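Long-range contact in enoyl-CoA hydratase/isomerase family protein (Ruegeria pomeroyi, PDB 3L3S), which belongs to the crotonase superfamily and probably acts as a hydro-lyase on acyl-CoA substrates, as enoyl-CoA hydratases do: residues H52-H57 with K105-L110. Numbering follows the deposited sequence.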
loop_
_atom_site.group_PDB
_atom_site.type_symbol
_atom_site.label_atom_id
_atom_site.label_comp_id
_atom_site.label_asym_id
_atom_site.label_seq_id
_atom_site.Cartn_x
_atom_site.Cartn_y
_atom_site.Cartn_z
ATOM N N HIS B 52 -7.856 20.355 20.363
ATOM C CA HIS B 52 -6.584 19.774 19.954
ATOM C C HIS B 52 -6.768 18.509 19.117
ATOM O O HIS B 52 -6.024 18.280 18.168
ATOM C CB HIS B 52 -5.712 19.465 21.177
ATOM C CG HIS B 52 -5.260 20.673 21.952
ATOM N ND1 HIS B 52 -4.388 20.577 23.014
ATOM C CD2 HIS B 52 -5.576 21.987 21.847
ATOM C CE1 HIS B 52 -4.192 21.777 23.535
ATOM N NE2 HIS B 52 -4.901 22.650 22.844
ATOM N N VAL B 53 -7.730 17.668 19.502
ATOM C CA VAL B 53 -8.025 16.411 18.799
ATOM C C VAL B 53 -9.527 16.185 18.606
ATOM O O VAL B 53 -10.341 16.610 19.432
ATOM C CB VAL B 53 -7.404 15.165 19.516
ATOM C CG1 VAL B 53 -5.919 15.121 19.331
ATOM C CG2 VAL B 53 -7.667 15.204 20.979
ATOM N N LEU B 54 -9.884 15.535 17.499
ATOM C CA LEU B 54 -11.278 15.235 17.165
ATOM C C LEU B 54 -11.598 13.752 17.274
ATOM O O LEU B 54 -10.805 12.909 16.847
ATOM C CB LEU B 54 -11.605 15.660 15.725
ATOM C CG LEU B 54 -11.782 17.089 15.208
ATOM C CD1 LEU B 54 -13.017 17.683 15.813
ATOM C CD2 LEU B 54 -10.557 17.951 15.457
ATOM N N VAL B 55 -12.747 13.447 17.879
ATOM C CA VAL B 55 -13.245 12.075 18.005
ATOM C C VAL B 55 -14.644 12.069 17.384
ATOM O O VAL B 55 -15.464 12.918 17.703
ATOM C CB VAL B 55 -13.319 11.556 19.478
ATOM C CG1 VAL B 55 -13.984 10.170 19.524
ATOM C CG2 VAL B 55 -11.917 11.459 20.099
ATOM N N ILE B 56 -14.860 11.166 16.427
ATOM C CA ILE B 56 -16.143 11.014 15.740
ATOM C C ILE B 56 -16.746 9.684 16.189
ATOM O O ILE B 56 -16.237 8.610 15.872
ATOM C CB ILE B 56 -15.975 11.077 14.193
ATOM C CG1 ILE B 56 -15.436 12.458 13.794
ATOM C CG2 ILE B 56 -17.319 10.823 13.491
ATOM C CD1 ILE B 56 -15.052 12.602 12.334
ATOM N N HIS B 57 -17.845 9.783 16.921
ATOM C CA HIS B 57 -18.530 8.619 17.466
ATOM C C HIS B 57 -19.959 8.496 16.939
ATOM O O HIS B 57 -20.777 9.407 17.091
ATOM C CB HIS B 57 -18.524 8.725 19.010
ATOM C CG HIS B 57 -18.987 7.497 19.748
ATOM N ND1 HIS B 57 -19.325 7.534 21.085
ATOM C CD2 HIS B 57 -19.133 6.205 19.363
ATOM C CE1 HIS B 57 -19.654 6.321 21.492
ATOM N NE2 HIS B 57 -19.547 5.496 20.466
ATOM N N LYS B 105 -5.326 18.672 12.604
ATOM C CA LYS B 105 -5.577 18.106 13.935
ATOM C C LYS B 105 -6.023 16.645 13.808
ATOM O O LYS B 105 -6.781 16.318 12.892
ATOM C CB LYS B 105 -6.635 18.940 14.671
ATOM C CG LYS B 105 -6.129 20.326 14.997
ATOM C CD LYS B 105 -7.160 21.236 15.590
ATOM C CE LYS B 105 -6.666 22.678 15.479
ATOM N NZ LYS B 105 -7.539 23.621 16.210
ATOM N N PRO B 106 -5.526 15.743 14.688
ATOM C CA PRO B 106 -5.888 14.314 14.650
ATOM C C PRO B 106 -7.373 14.011 14.760
ATOM O O PRO B 106 -8.077 14.604 15.572
ATOM C CB PRO B 106 -5.140 13.731 15.844
ATOM C CG PRO B 106 -3.955 14.594 15.962
ATOM C CD PRO B 106 -4.527 15.976 15.751
ATOM N N THR B 107 -7.846 13.153 13.862
ATOM C CA THR B 107 -9.244 12.730 13.824
ATOM C C THR B 107 -9.319 11.219 14.090
ATOM O O THR B 107 -8.603 10.430 13.472
ATOM C CB THR B 107 -9.904 13.096 12.482
ATOM O OG1 THR B 107 -9.215 12.435 11.417
ATOM C CG2 THR B 107 -9.846 14.624 12.246
ATOM N N ILE B 108 -10.122 10.836 15.077
ATOM C CA ILE B 108 -10.274 9.432 15.478
ATOM C C ILE B 108 -11.729 8.979 15.429
ATOM O O ILE B 108 -12.607 9.614 16.006
ATOM C CB ILE B 108 -9.741 9.186 16.932
ATOM C CG1 ILE B 108 -8.274 9.617 17.058
ATOM C CG2 ILE B 108 -9.864 7.697 17.314
ATOM C CD1 ILE B 108 -7.830 9.938 18.462
ATOM N N ALA B 109 -11.954 7.839 14.789
ATOM C CA ALA B 109 -13.278 7.254 14.689
ATOM C C ALA B 109 -13.449 6.090 15.675
ATOM O O ALA B 109 -12.583 5.214 15.768
ATOM C CB ALA B 109 -13.534 6.798 13.273
ATOM N N LEU B 110 -14.535 6.128 16.447
ATOM C CA LEU B 110 -14.880 5.082 17.425
ATOM C C LEU B 110 -16.066 4.306 16.826
ATOM O O LEU B 110 -17.188 4.825 16.742
ATOM C CB LEU B 110 -15.255 5.728 18.767
ATOM C CG LEU B 110 -15.291 4.993 20.116
ATOM C CD1 LEU B 110 -15.378 6.045 21.210
ATOM C CD2 LEU B 110 -16.446 4.019 20.254
#
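Leu110 lies against the imidazole of His57 near the C-terminal ends of two neighbouring parallel strands in the larger sheet of the crotonase fold, whose N-terminal part is built from repeated beta-beta-alpha units. Its CD1 stands over the centre of one ring face, 4.1 Å from the centroid and 4° off the ring normal, a CH-pi contact, while CD2 reaches the NE2 side of the same ring, 3.4 Å from NE2. Both side chains project from the side of the sheet that also carries Val55 and Ile108; the trans chi1 of Leu110 (-162°) runs its CG up alongside the ring. NE2 also makes a weak hydrogen bond to Glu112.

On that side CG2 of Val55 comes no nearer than 4.5 Å to CB of Ile108, a loose contact. The other side carries Leu54, Thr107, Ile56 and Ala109; there CB of Leu54 rests against CG2 of Thr107 at 4.0 Å. The hydroxyl of Thr107 bonds to the backbone N of Asp127, leaving the methyl beside Leu54.

At the entry to the strands, CG1 of Val53 rests on the CB-CG-CD side of the Pro106 ring, 3.8 Å from its CB, and helix 194-207 packs on both residues through Leu205. The Lys105 chain runs out extended past the carbonyl of His52, and its NZ is held by the carbonyl oxygens of Ala45 and Val51.

Between the strands, Leu54 bonds to Pro106 O and Ile108 N, Ile56 to Ile108 O and Leu110 N; the backbones of Val53 and Val55 bond instead to strand 17-22 and, from Val53, to Gly16 just before it. The N-H of Leu54 meets the Pro106 oxygen almost head-on, at 2.8 Å; the Leu110 N-H instead approaches the Ile56 oxygen tilted 27° from its carbonyl plane.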